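Local coordinates for outer envelope protein 64, mitochondrial (Arabidopsis thaliana, PDB 6HPG) that probably acts as a chaperone receptor in Hsp90-dependent protein targeting to mitochondria, and is represented here by its C-terminal tetratricopeptide-repeat domain, at residues 15-20 with 46-51; 31-36 with 40-45; 54-59 with 81-86; 99-104 with 108-113. One frame throughout, in Å; residues are numbered along the deposited sequence.

Interaction 1 of 4, residues 15-20 with 46-51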
loop_
_atom_site.group_PDB
_atom_site.type_symbol
_atom_site.label_atom_id
_atom_site.label_comp_id
_atom_site.label_asym_id
_atom_site.label_seq_id
_atom_site.Cartn_x
_atom_site.Cartn_y
_atom_site.Cartn_z
ATOM N N ALA A 15 -1.479 -9.636 -11.528
ATOM C CA ALA A 15 -0.614 -10.416 -12.398
ATOM C C ALA A 15 0.543 -9.553 -12.917
ATOM O O ALA A 15 1.685 -10.014 -12.935
ATOM C CB ALA A 15 -1.410 -11.056 -13.547
ATOM N N ALA A 16 0.260 -8.305 -13.311
ATOM C CA ALA A 16 1.308 -7.409 -13.764
ATOM C C ALA A 16 2.329 -7.154 -12.662
ATOM O O ALA A 16 3.553 -7.164 -12.893
ATOM C CB ALA A 16 0.710 -6.091 -14.262
ATOM N N TYR A 17 1.813 -6.913 -11.456
ATOM C CA TYR A 17 2.651 -6.673 -10.312
ATOM C C TYR A 17 3.508 -7.896 -10.048
ATOM O O TYR A 17 4.702 -7.738 -9.828
ATOM C CB TYR A 17 1.834 -6.306 -9.057
ATOM C CG TYR A 17 2.666 -5.956 -7.835
ATOM C CD1 TYR A 17 3.107 -6.945 -6.955
ATOM C CD2 TYR A 17 2.984 -4.624 -7.536
ATOM C CE1 TYR A 17 3.841 -6.624 -5.835
ATOM C CE2 TYR A 17 3.736 -4.300 -6.433
ATOM C CZ TYR A 17 4.165 -5.297 -5.578
ATOM O OH TYR A 17 4.921 -4.954 -4.470
ATOM N N LYS A 18 2.910 -9.090 -10.043
ATOM C CA LYS A 18 3.687 -10.287 -9.761
ATOM C C LYS A 18 4.793 -10.533 -10.802
ATOM O O LYS A 18 5.822 -11.099 -10.489
ATOM C CB LYS A 18 2.778 -11.514 -9.639
ATOM C CG LYS A 18 1.939 -11.485 -8.380
ATOM C CD LYS A 18 0.825 -12.504 -8.451
ATOM C CE LYS A 18 -0.236 -12.180 -7.427
ATOM N NZ LYS A 18 -1.257 -13.251 -7.432
ATOM N N GLY A 19 4.572 -10.116 -12.037
ATOM C CA GLY A 19 5.618 -10.186 -13.074
ATOM C C GLY A 19 6.541 -8.992 -13.141
ATOM O O GLY A 19 7.224 -8.817 -14.131
ATOM N N LYS A 20 6.543 -8.135 -12.126
ATOM C CA LYS A 20 7.316 -6.867 -12.128
ATOM C C LYS A 20 6.978 -5.842 -13.219
ATOM O O LYS A 20 7.778 -4.974 -13.505
ATOM C CB LYS A 20 8.832 -7.119 -12.142
ATOM C CG LYS A 20 9.293 -8.343 -11.391
ATOM C CD LYS A 20 8.896 -8.298 -9.930
ATOM C CE LYS A 20 9.377 -9.566 -9.239
ATOM N NZ LYS A 20 8.587 -9.842 -8.016
ATOM N N ARG A 46 -2.309 -0.270 -5.638
ATOM C CA ARG A 46 -1.644 0.677 -6.506
ATOM C C ARG A 46 -0.490 1.360 -5.798
ATOM O O ARG A 46 0.540 1.628 -6.423
ATOM C CB ARG A 46 -2.605 1.717 -7.067
ATOM C CG ARG A 46 -2.001 2.403 -8.281
ATOM C CD ARG A 46 -2.979 3.287 -9.011
ATOM N NE ARG A 46 -3.520 4.327 -8.141
ATOM C CZ ARG A 46 -4.375 5.273 -8.561
ATOM N NH1 ARG A 46 -4.748 5.375 -9.847
ATOM N NH2 ARG A 46 -4.836 6.141 -7.694
ATOM N N ALA A 47 -0.673 1.692 -4.501
ATOM C CA ALA A 47 0.470 2.133 -3.706
ATOM C C ALA A 47 1.685 1.229 -3.827
ATOM O O ALA A 47 2.815 1.715 -3.953
ATOM C CB ALA A 47 0.116 2.257 -2.240
ATOM N N ALA A 48 1.458 -0.070 -3.685
ATOM C CA ALA A 48 2.560 -1.042 -3.809
ATOM C C ALA A 48 3.249 -0.899 -5.155
ATOM O O ALA A 48 4.456 -0.891 -5.232
ATOM C CB ALA A 48 2.024 -2.457 -3.661
ATOM N N ALA A 49 2.483 -0.822 -6.253
ATOM C CA ALA A 49 3.130 -0.616 -7.590
ATOM C C ALA A 49 3.926 0.697 -7.644
ATOM O O ALA A 49 5.060 0.708 -8.151
ATOM C CB ALA A 49 2.115 -0.664 -8.722
ATOM N N PHE A 50 3.402 1.759 -7.005
ATOM C CA PHE A 50 4.104 3.047 -6.956
ATOM C C PHE A 50 5.402 3.030 -6.141
ATOM O O PHE A 50 6.404 3.640 -6.543
ATOM C CB PHE A 50 3.200 4.172 -6.431
ATOM C CG PHE A 50 2.256 4.773 -7.456
ATOM C CD1 PHE A 50 2.670 5.076 -8.771
ATOM C CD2 PHE A 50 0.950 5.107 -7.083
ATOM C CE1 PHE A 50 1.793 5.670 -9.661
ATOM C CE2 PHE A 50 0.058 5.668 -7.997
ATOM C CZ PHE A 50 0.480 5.960 -9.268
ATOM N N LEU A 51 5.376 2.363 -4.993
ATOM C CA LEU A 51 6.582 2.146 -4.223
ATOM C C LEU A 51 7.721 1.547 -5.064
ATOM O O LEU A 51 8.861 1.955 -4.990
ATOM C CB LEU A 51 6.287 1.198 -3.076
ATOM C CG LEU A 51 5.569 1.798 -1.878
ATOM C CD1 LEU A 51 5.508 0.783 -0.749
ATOM C CD2 LEU A 51 6.269 3.040 -1.402
HETATM O O HOH W 1 5.809 -2.582 -3.403
#
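Tyr17 and Ala49 mark the closest backbone approach between the end of helix 2-18 and helix 40-52, with 6.7 Å between their CA atoms. One large side chain spans that gap. The CG of Tyr17 stands anti to its own backbone N (chi1 -176°), which sends the ring across to the small residues Ala48 and Ala49. Its CE2 corner leads, with Ala48 CB 3.7 Å from Tyr17 CE2. The neighbouring corner is looser, Tyr17 CD2 and Ala49 CB being 4.2 Å apart. Ala48 O and Ala49 CA lie in the plane of the ring at its edge. Elsewhere round the ring, Trp22 makes an edge-to-face contact and Tyr29 also packs on it.

The polar tip works through a water molecule. Tyr17 OH is 2.7 Å from the water, which in turn donates to Ala48 O at 2.8 Å. Helix 2-18 stops just beyond the tyrosine: Lys20, with positive phi, is the C-prime residue of a Schellman motif in which its N bonds to Tyr17 O.

The contact joins TPR 1 to TPR 2 on the side where a bound peptide lies. The peptide packs on both Tyr17 and Ala48 through an apolar side chain, and its backbone makes a weak hydrogen bond with Tyr17 OH. The chemistry is therefore divided: carbon packing fills the gap between the helices, while the hydroxyl offers a polar group to both the water and the peptide backbone.

Interaction 2 of 4, residues 31-36 with 40-45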
loop_
_atom_site.group_PDB
_atom_site.type_symbol
_atom_site.label_atom_id
_atom_site.label_comp_id
_atom_site.label_asym_id
_atom_site.label_seq_id
_atom_site.Cartn_x
_atom_site.Cartn_y
_atom_site.Cartn_z
ATOM N N GLU A 31 -7.584 1.793 -13.647
ATOM C CA GLU A 31 -8.845 1.432 -14.272
ATOM C C GLU A 31 -9.820 0.745 -13.299
ATOM O O GLU A 31 -11.044 1.005 -13.386
ATOM C CB GLU A 31 -8.595 0.554 -15.486
ATOM C CG GLU A 31 -9.832 0.137 -16.256
ATOM C CD GLU A 31 -10.497 1.276 -17.024
ATOM O OE1 GLU A 31 -11.496 1.019 -17.741
ATOM O OE2 GLU A 31 -10.004 2.395 -16.952
ATOM N N ALA A 32 -9.282 -0.167 -12.467
ATOM C CA ALA A 32 -10.000 -0.792 -11.377
ATOM C C ALA A 32 -10.683 0.254 -10.542
ATOM O O ALA A 32 -11.882 0.163 -10.255
ATOM C CB ALA A 32 -9.046 -1.609 -10.510
ATOM N N ILE A 33 -9.922 1.285 -10.192
ATOM C CA ILE A 33 -10.399 2.377 -9.313
ATOM C C ILE A 33 -11.392 3.283 -10.042
ATOM O O ILE A 33 -12.370 3.747 -9.431
ATOM C CB ILE A 33 -9.194 3.175 -8.767
ATOM C CG1 ILE A 33 -8.450 2.330 -7.735
ATOM C CG2 ILE A 33 -9.527 4.578 -8.248
ATOM C CD1 ILE A 33 -7.103 2.943 -7.435
ATOM N N LYS A 34 -11.154 3.534 -11.335
ATOM C CA LYS A 34 -12.114 4.324 -12.127
ATOM C C LYS A 34 -13.477 3.621 -12.230
ATOM O O LYS A 34 -14.533 4.256 -12.205
ATOM C CB LYS A 34 -11.531 4.673 -13.500
ATOM C CG LYS A 34 -12.482 5.480 -14.376
ATOM C CD LYS A 34 -11.884 5.654 -15.739
ATOM C CE LYS A 34 -12.486 6.813 -16.518
ATOM N NZ LYS A 34 -11.463 7.896 -16.696
ATOM N N LEU A 35 -13.461 2.307 -12.321
ATOM C CA LEU A 35 -14.689 1.532 -12.369
ATOM C C LEU A 35 -15.347 1.343 -10.984
ATOM O O LEU A 35 -16.576 1.278 -10.893
ATOM C CB LEU A 35 -14.398 0.178 -12.995
ATOM C CG LEU A 35 -13.996 0.172 -14.480
ATOM C CD1 LEU A 35 -13.375 -1.171 -14.803
ATOM C CD2 LEU A 35 -15.196 0.439 -15.385
ATOM N N ASN A 36 -14.533 1.187 -9.931
ATOM C CA ASN A 36 -15.025 1.061 -8.550
ATOM C C ASN A 36 -14.061 1.812 -7.618
ATOM O O ASN A 36 -12.980 1.313 -7.307
ATOM C CB ASN A 36 -15.158 -0.424 -8.159
ATOM C CG ASN A 36 -15.608 -0.641 -6.706
ATOM O OD1 ASN A 36 -15.983 0.291 -5.978
ATOM N ND2 ASN A 36 -15.542 -1.895 -6.273
ATOM N N ALA A 40 -10.739 -0.190 -0.893
ATOM C CA ALA A 40 -9.474 0.178 -0.278
ATOM C C ALA A 40 -8.311 -0.619 -0.842
ATOM O O ALA A 40 -7.214 -0.076 -1.004
ATOM C CB ALA A 40 -9.543 -0.010 1.219
ATOM N N THR A 41 -8.536 -1.917 -1.078
ATOM C CA THR A 41 -7.509 -2.824 -1.636
ATOM C C THR A 41 -7.002 -2.362 -3.039
ATOM O O THR A 41 -5.823 -2.495 -3.370
ATOM C CB THR A 41 -8.088 -4.253 -1.639
ATOM O OG1 THR A 41 -8.463 -4.568 -0.309
ATOM C CG2 THR A 41 -7.091 -5.291 -2.118
ATOM N N TYR A 42 -7.867 -1.740 -3.841
ATOM C CA TYR A 42 -7.440 -1.314 -5.188
ATOM C C TYR A 42 -6.404 -0.209 -5.094
ATOM O O TYR A 42 -5.356 -0.273 -5.746
ATOM C CB TYR A 42 -8.619 -0.767 -6.009
ATOM C CG TYR A 42 -9.709 -1.717 -6.428
ATOM C CD1 TYR A 42 -9.791 -3.007 -5.940
ATOM C CD2 TYR A 42 -10.728 -1.259 -7.267
ATOM C CE1 TYR A 42 -10.802 -3.819 -6.321
ATOM C CE2 TYR A 42 -11.738 -2.083 -7.685
ATOM C CZ TYR A 42 -11.804 -3.351 -7.187
ATOM O OH TYR A 42 -12.836 -4.177 -7.559
ATOM N N TYR A 43 -6.699 0.776 -4.230
ATOM C CA TYR A 43 -5.754 1.824 -3.855
ATOM C C TYR A 43 -4.447 1.314 -3.161
ATOM O O TYR A 43 -3.347 1.778 -3.469
ATOM C CB TYR A 43 -6.441 2.891 -2.954
ATOM C CG TYR A 43 -7.344 3.913 -3.694
ATOM C CD1 TYR A 43 -6.805 5.053 -4.241
ATOM C CD2 TYR A 43 -8.713 3.737 -3.775
ATOM C CE1 TYR A 43 -7.606 6.021 -4.900
ATOM C CE2 TYR A 43 -9.544 4.692 -4.432
ATOM C CZ TYR A 43 -8.966 5.825 -4.991
ATOM O OH TYR A 43 -9.726 6.756 -5.639
ATOM N N CYS A 44 -4.601 0.396 -2.219
ATOM C CA CYS A 44 -3.450 -0.153 -1.497
ATOM C C CYS A 44 -2.519 -0.905 -2.414
ATOM O O CYS A 44 -1.296 -0.822 -2.274
ATOM C CB CYS A 44 -3.897 -1.100 -0.413
ATOM S SG CYS A 44 -2.707 -1.084 0.950
ATOM N N ASN A 45 -3.102 -1.698 -3.319
ATOM C CA ASN A 45 -2.330 -2.358 -4.339
ATOM C C ASN A 45 -1.626 -1.322 -5.242
ATOM O O ASN A 45 -0.459 -1.479 -5.582
ATOM C CB ASN A 45 -3.200 -3.308 -5.174
ATOM C CG ASN A 45 -3.602 -4.558 -4.425
ATOM O OD1 ASN A 45 -3.143 -4.820 -3.302
ATOM N ND2 ASN A 45 -4.458 -5.338 -5.032
#
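Tyr42 packs on Ile33 and Ala32 from the face of helix 40-52 that is turned toward helix 22-35, whose last turn runs nearly antiparallel to it (155°, with 9.5 Å between the axes of the short segments). At the root, Tyr42 CB meets Ile33 CG1 at 3.5 Å, the two side chains sliding past each other in opposite directions. CG sits beside the backbone N (chi1 -67°), which carries the ring over toward the end of the other helix. There Ala32 CB touches Tyr42 CD2 at 3.7 Å. Two carbonyl oxygens approach the CD2-CE2 edge: Ala32 O comes to Tyr42 CE2 near the ring plane, and Asn36 O, 3.4 Å from Tyr42 CD2, arrives from the other side of that plane. At the tip the hydroxyl reaches Ser6 OG of helix 2-18 in a hydrogen bond.

Ile33 also serves the next residue. Its CD1 stands over the centre of the Tyr43 ring in a CH-pi contact, 3.8 Å from the centroid and 9° off the normal, while CG2 packs near the hydroxyl end.

The contact holds the last turn of helix 22-35, in TPR 1, to the start of helix 40-52, in TPR 2. Helix 2-18 receives the tip of Tyr42, and helix 56-69 packs on Tyr43, so the pair of tyrosines reaches a helix in each of the two repeats.

Interaction 3 of 4, residues 54-59 with 81-86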
loop_
_atom_site.group_PDB
_atom_site.type_symbol
_atom_site.label_atom_id
_atom_site.label_comp_id
_atom_site.label_asym_id
_atom_site.label_seq_id
_atom_site.Cartn_x
_atom_site.Cartn_y
_atom_site.Cartn_z
ATOM N N CYS A 54 9.490 4.078 -7.198
ATOM C CA CYS A 54 9.902 5.213 -6.391
ATOM C C CYS A 54 8.962 6.396 -6.511
ATOM O O CYS A 54 9.384 7.534 -6.274
ATOM C CB CYS A 54 11.345 5.616 -6.691
ATOM S SG CYS A 54 12.428 4.201 -6.487
ATOM N N CYS A 55 7.686 6.146 -6.821
ATOM C CA CYS A 55 6.684 7.221 -6.779
ATOM C C CYS A 55 6.097 7.318 -5.380
ATOM O O CYS A 55 4.919 6.988 -5.159
ATOM C CB CYS A 55 5.595 6.984 -7.824
ATOM S SG CYS A 55 6.277 7.004 -9.477
ATOM N N PHE A 56 6.900 7.803 -4.435
ATOM C CA PHE A 56 6.519 7.787 -2.997
ATOM C C PHE A 56 5.364 8.697 -2.627
ATOM O O PHE A 56 4.534 8.307 -1.774
ATOM C CB PHE A 56 7.742 8.111 -2.146
ATOM C CG PHE A 56 8.854 7.124 -2.342
ATOM C CD1 PHE A 56 8.668 5.791 -1.998
ATOM C CD2 PHE A 56 10.040 7.494 -2.959
ATOM C CE1 PHE A 56 9.673 4.837 -2.200
ATOM C CE2 PHE A 56 11.044 6.533 -3.183
ATOM C CZ PHE A 56 10.857 5.214 -2.794
ATOM N N GLN A 57 5.247 9.873 -3.268
ATOM C CA GLN A 57 4.110 10.780 -2.922
ATOM C C GLN A 57 2.782 10.201 -3.354
ATOM O O GLN A 57 1.755 10.327 -2.660
ATOM C CB GLN A 57 4.275 12.168 -3.551
ATOM C CG GLN A 57 4.921 13.187 -2.616
ATOM C CD GLN A 57 5.248 14.505 -3.295
ATOM O OE1 GLN A 57 4.784 14.786 -4.407
ATOM N NE2 GLN A 57 6.062 15.325 -2.624
ATOM N N GLN A 58 2.804 9.602 -4.540
ATOM C CA GLN A 58 1.616 8.970 -5.093
ATOM C C GLN A 58 1.269 7.738 -4.276
ATOM O O GLN A 58 0.099 7.426 -4.113
ATOM C CB GLN A 58 1.812 8.613 -6.587
ATOM C CG GLN A 58 2.037 9.849 -7.453
ATOM C CD GLN A 58 2.288 9.470 -8.899
ATOM O OE1 GLN A 58 3.439 9.346 -9.347
ATOM N NE2 GLN A 58 1.219 9.213 -9.610
ATOM N N ALA A 59 2.288 7.023 -3.794
ATOM C CA ALA A 59 2.021 5.860 -2.925
ATOM C C ALA A 59 1.316 6.300 -1.630
ATOM O O ALA A 59 0.335 5.683 -1.216
ATOM C CB ALA A 59 3.316 5.110 -2.607
ATOM N N GLY A 81 4.021 4.055 5.648
ATOM C CA GLY A 81 5.223 3.994 6.472
ATOM C C GLY A 81 6.514 3.884 5.696
ATOM O O GLY A 81 7.475 4.616 5.972
ATOM N N THR A 82 6.531 2.973 4.730
ATOM C CA THR A 82 7.706 2.753 3.885
ATOM C C THR A 82 8.022 3.980 3.041
ATOM O O THR A 82 9.186 4.299 2.876
ATOM C CB THR A 82 7.536 1.515 2.989
ATOM O OG1 THR A 82 7.191 0.403 3.815
ATOM C CG2 THR A 82 8.806 1.187 2.207
ATOM N N ALA A 83 6.995 4.651 2.511
ATOM C CA ALA A 83 7.198 5.785 1.600
ATOM C C ALA A 83 7.738 6.944 2.417
ATOM O O ALA A 83 8.613 7.691 1.969
ATOM C CB ALA A 83 5.899 6.191 0.880
ATOM N N ARG A 84 7.195 7.105 3.620
ATOM C CA ARG A 84 7.684 8.099 4.527
ATOM C C ARG A 84 9.135 7.857 4.941
ATOM O O ARG A 84 9.931 8.773 4.883
ATOM C CB ARG A 84 6.785 8.187 5.738
ATOM C CG ARG A 84 5.527 8.931 5.408
ATOM C CD ARG A 84 4.524 8.719 6.513
ATOM N NE ARG A 84 3.360 9.552 6.285
ATOM C CZ ARG A 84 2.354 9.671 7.149
ATOM N NH1 ARG A 84 2.334 8.990 8.316
ATOM N NH2 ARG A 84 1.355 10.479 6.841
ATOM N N GLU A 85 9.478 6.640 5.328
ATOM C CA GLU A 85 10.865 6.345 5.701
ATOM C C GLU A 85 11.831 6.599 4.522
ATOM O O GLU A 85 12.974 7.036 4.730
ATOM C CB GLU A 85 10.984 4.928 6.189
ATOM C CG GLU A 85 12.384 4.552 6.571
ATOM C CD GLU A 85 12.468 3.162 7.119
ATOM O OE1 GLU A 85 13.547 2.815 7.655
ATOM O OE2 GLU A 85 11.469 2.405 7.028
ATOM N N SER A 86 11.350 6.326 3.306
ATOM C CA SER A 86 12.078 6.620 2.070
ATOM C C SER A 86 12.246 8.114 1.868
ATOM O O SER A 86 13.289 8.548 1.377
ATOM C CB SER A 86 11.366 6.038 0.857
ATOM O OG SER A 86 11.453 4.631 0.856
#
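Ser86 lays its CB over the centre of the Phe56 ring, 3.8 Å from the centroid and 13° off the ring normal, in a CH-pi contact. The serine oxygen lies above the rim on the same face, with Ser86 OG 3.5 Å from Phe56 CE1. One turn earlier in the same helix, Ala83 packs beside the root of the ring: its CB is 4.0 Å from Phe56 CD1 and also touches the phenylalanine carbonyl, with Ala83 CB 3.7 Å from Phe56 O. Such small side chains let the backbones come close, the CA atoms of Phe56 and Ala83 being only 5.1 Å apart. Deeper in, the methyl groups of Ala59 and Ala83 meet at 4.5 Å.

This is where successive tetratricopeptide repeats stack, with the start of helix 56-69, in TPR 2, set against the last turns of helix 74-86, in TPR 3. No hydrogen bond joins the two segments directly; alanine, serine and aromatic carbon do the packing.

The turn before Phe56 backs the other face of the ring. CG lies beside the backbone N (chi1 -60°), turning the ring back toward the preceding loop, and Cys54 CA sits on the face opposite Ser86, 3.6 Å above the plane of the Phe56 ring and offset toward its rim. Cys54 has positive phi and ends helix 40-52 in a Schellman motif. Cys55 then takes the N-cap position of the next helix and is the centre of an inverse gamma turn. Farther out, Leu51 of helix 40-52 packs against Phe56 and Ala59, and Leu87 adds a contact to the phenylalanine from the loop after helix 74-86.

Interaction 4 of 4, residues 99-104 with 108-113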
loop_
_atom_site.group_PDB
_atom_site.type_symbol
_atom_site.label_atom_id
_atom_site.label_comp_id
_atom_site.label_asym_id
_atom_site.label_seq_id
_atom_site.Cartn_x
_atom_site.Cartn_y
_atom_site.Cartn_z
ATOM N N HIS A 99 0.927 2.078 14.215
ATOM C CA HIS A 99 -0.471 1.796 14.030
ATOM C C HIS A 99 -0.781 0.453 13.354
ATOM O O HIS A 99 -1.801 -0.183 13.678
ATOM C CB HIS A 99 -1.195 2.905 13.278
ATOM C CG HIS A 99 -2.662 2.873 13.513
ATOM N ND1 HIS A 99 -3.213 3.153 14.748
ATOM C CD2 HIS A 99 -3.692 2.537 12.707
ATOM C CE1 HIS A 99 -4.527 3.036 14.681
ATOM N NE2 HIS A 99 -4.842 2.664 13.453
ATOM N N ALA A 100 0.071 0.034 12.424
ATOM C CA ALA A 100 -0.071 -1.274 11.820
ATOM C C ALA A 100 -0.025 -2.359 12.878
ATOM O O ALA A 100 -0.700 -3.389 12.730
ATOM C CB ALA A 100 1.036 -1.523 10.818
ATOM N N LEU A 101 0.826 -2.159 13.899
ATOM C CA LEU A 101 0.978 -3.123 15.011
ATOM C C LEU A 101 -0.189 -3.093 15.982
ATOM O O LEU A 101 -0.475 -4.095 16.652
ATOM C CB LEU A 101 2.307 -2.931 15.741
ATOM C CG LEU A 101 3.550 -3.362 14.966
ATOM C CD1 LEU A 101 4.812 -2.776 15.555
ATOM C CD2 LEU A 101 3.709 -4.874 14.833
ATOM N N VAL A 102 -0.863 -1.956 16.053
ATOM C CA VAL A 102 -2.146 -1.837 16.754
ATOM C C VAL A 102 -3.185 -2.727 16.098
ATOM O O VAL A 102 -3.892 -3.432 16.797
ATOM C CB VAL A 102 -2.639 -0.347 16.864
ATOM C CG1 VAL A 102 -4.091 -0.216 17.319
ATOM C CG2 VAL A 102 -1.741 0.405 17.802
ATOM N N LEU A 103 -3.263 -2.683 14.761
ATOM C CA LEU A 103 -4.186 -3.517 13.969
ATOM C C LEU A 103 -3.705 -4.993 13.857
ATOM O O LEU A 103 -4.505 -5.911 13.847
ATOM C CB LEU A 103 -4.372 -2.938 12.557
ATOM C CG LEU A 103 -4.841 -1.476 12.512
ATOM C CD1 LEU A 103 -4.739 -0.892 11.113
ATOM C CD2 LEU A 103 -6.258 -1.356 13.044
ATOM N N GLU A 104 -2.406 -5.217 13.745
ATOM C CA GLU A 104 -1.913 -6.565 13.518
ATOM C C GLU A 104 -0.683 -6.763 14.371
ATOM O O GLU A 104 0.430 -6.532 13.917
ATOM C CB GLU A 104 -1.625 -6.790 12.022
ATOM C CG GLU A 104 -1.261 -8.215 11.627
ATOM C CD GLU A 104 -1.044 -8.364 10.120
ATOM O OE1 GLU A 104 0.062 -8.780 9.709
ATOM O OE2 GLU A 104 -1.975 -8.085 9.338
ATOM N N LYS A 108 5.406 -8.701 11.154
ATOM C CA LYS A 108 6.855 -8.756 11.186
ATOM C C LYS A 108 7.478 -7.504 10.553
ATOM O O LYS A 108 8.534 -7.073 10.991
ATOM C CB LYS A 108 7.380 -10.043 10.532
ATOM C CG LYS A 108 8.254 -10.911 11.447
ATOM C CD LYS A 108 9.650 -10.320 11.718
ATOM C CE LYS A 108 9.843 -9.878 13.169
ATOM N NZ LYS A 108 11.014 -8.964 13.330
ATOM N N THR A 109 6.802 -6.892 9.578
ATOM C CA THR A 109 7.395 -5.832 8.805
ATOM C C THR A 109 7.434 -4.595 9.581
ATOM O O THR A 109 8.414 -3.864 9.507
ATOM C CB THR A 109 6.620 -5.584 7.509
ATOM O OG1 THR A 109 6.987 -6.624 6.602
ATOM C CG2 THR A 109 6.913 -4.203 6.854
ATOM N N ALA A 110 6.344 -4.311 10.289
ATOM C CA ALA A 110 6.315 -3.192 11.228
ATOM C C ALA A 110 7.352 -3.314 12.370
ATOM O O ALA A 110 7.962 -2.328 12.726
ATOM C CB ALA A 110 4.911 -3.026 11.783
ATOM N N LYS A 111 7.539 -4.498 12.941
ATOM C CA LYS A 111 8.540 -4.688 14.028
ATOM C C LYS A 111 9.985 -4.489 13.569
ATOM O O LYS A 111 10.751 -3.844 14.262
ATOM C CB LYS A 111 8.383 -6.052 14.700
ATOM C CG LYS A 111 7.109 -6.127 15.510
ATOM C CD LYS A 111 7.019 -7.339 16.433
ATOM C CE LYS A 111 6.196 -8.468 15.840
ATOM N NZ LYS A 111 5.701 -9.360 16.924
ATOM N N VAL A 112 10.345 -5.027 12.402
ATOM C CA VAL A 112 11.666 -4.790 11.798
ATOM C C VAL A 112 11.830 -3.294 11.578
ATOM O O VAL A 112 12.856 -2.735 11.958
ATOM C CB VAL A 112 11.876 -5.596 10.464
ATOM C CG1 VAL A 112 13.112 -5.141 9.684
ATOM C CG2 VAL A 112 11.979 -7.087 10.734
ATOM N N ALA A 113 10.803 -2.642 11.020
ATOM C CA ALA A 113 10.867 -1.202 10.748
ATOM C C ALA A 113 11.040 -0.341 12.003
ATOM O O ALA A 113 11.756 0.638 11.957
ATOM C CB ALA A 113 9.620 -0.726 10.009
#
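Asn107 OD1 takes two backbone N-H groups from the first turn of helix 108-118: that of Ala110, the residue that meets Leu101 across the contact, and, weakly, that of Thr109. The same asparagine uses its ND2 to hold Glu104 OE1, so one side chain in the short connection ties down the residues on both sides of it. The helix before the connection finishes with a bond of 2.7 Å from Glu104 N to Ala100 O.

Across the contact the bonding gives way to carbon. Ala110 CB abuts the branch point of Leu101, 3.5 Å from Leu101 CG, a spacing tighter than usual for two carbons. The two methyl groups of the leucine are slightly farther off, Leu101 CD1 and CD2 each lying 3.8 Å from Ala110 CB. The CG of Leu101 is anti to its own carbonyl carbon (chi1 -71°), which sets the branch point against that one methyl. Lys111 contributes its aliphatic stem, for which CD2 is the nearer branch, Leu101 CD2 to Lys111 CG being 3.7 Å, and the two side chains cross at about a right angle. Ala100 CB also faces Ala110 CB, at 4.3 Å.

Helices 90-103 and 108-118 run roughly antiparallel here, at 146°, with 9.1 Å between the axes of the short segments. Helix 108-118 thus packs against helix 90-103, whose residues 99-104 belong to TPR 3. Leu78 of helix 74-86 touches Ala100 and Ala110 alike, while Glu104 OE2 hydrogen-bonds a polar side chain of the bound peptide.

Interaction 1 is wholly buried, whereas the other three mix buried and partly exposed residues. Interactions 1 and 2 share helix 40-52 and touch through Arg46 and Ile33, binding that helix to helices 2-18 and 22-35. Interaction 3 continues the stack: Ala47 packs on Ala59, and Phe50 O probably accepts a hydrogen bond from Cys55 N. Interaction 4, at the far end, touches none of the others; its centre is about 24 Å from that of interaction 2. Aromatic rings carry interactions 1 to 3, with a bridging water only in the first, while interaction 4 relies on aliphatic carbon where the final helix closes the array.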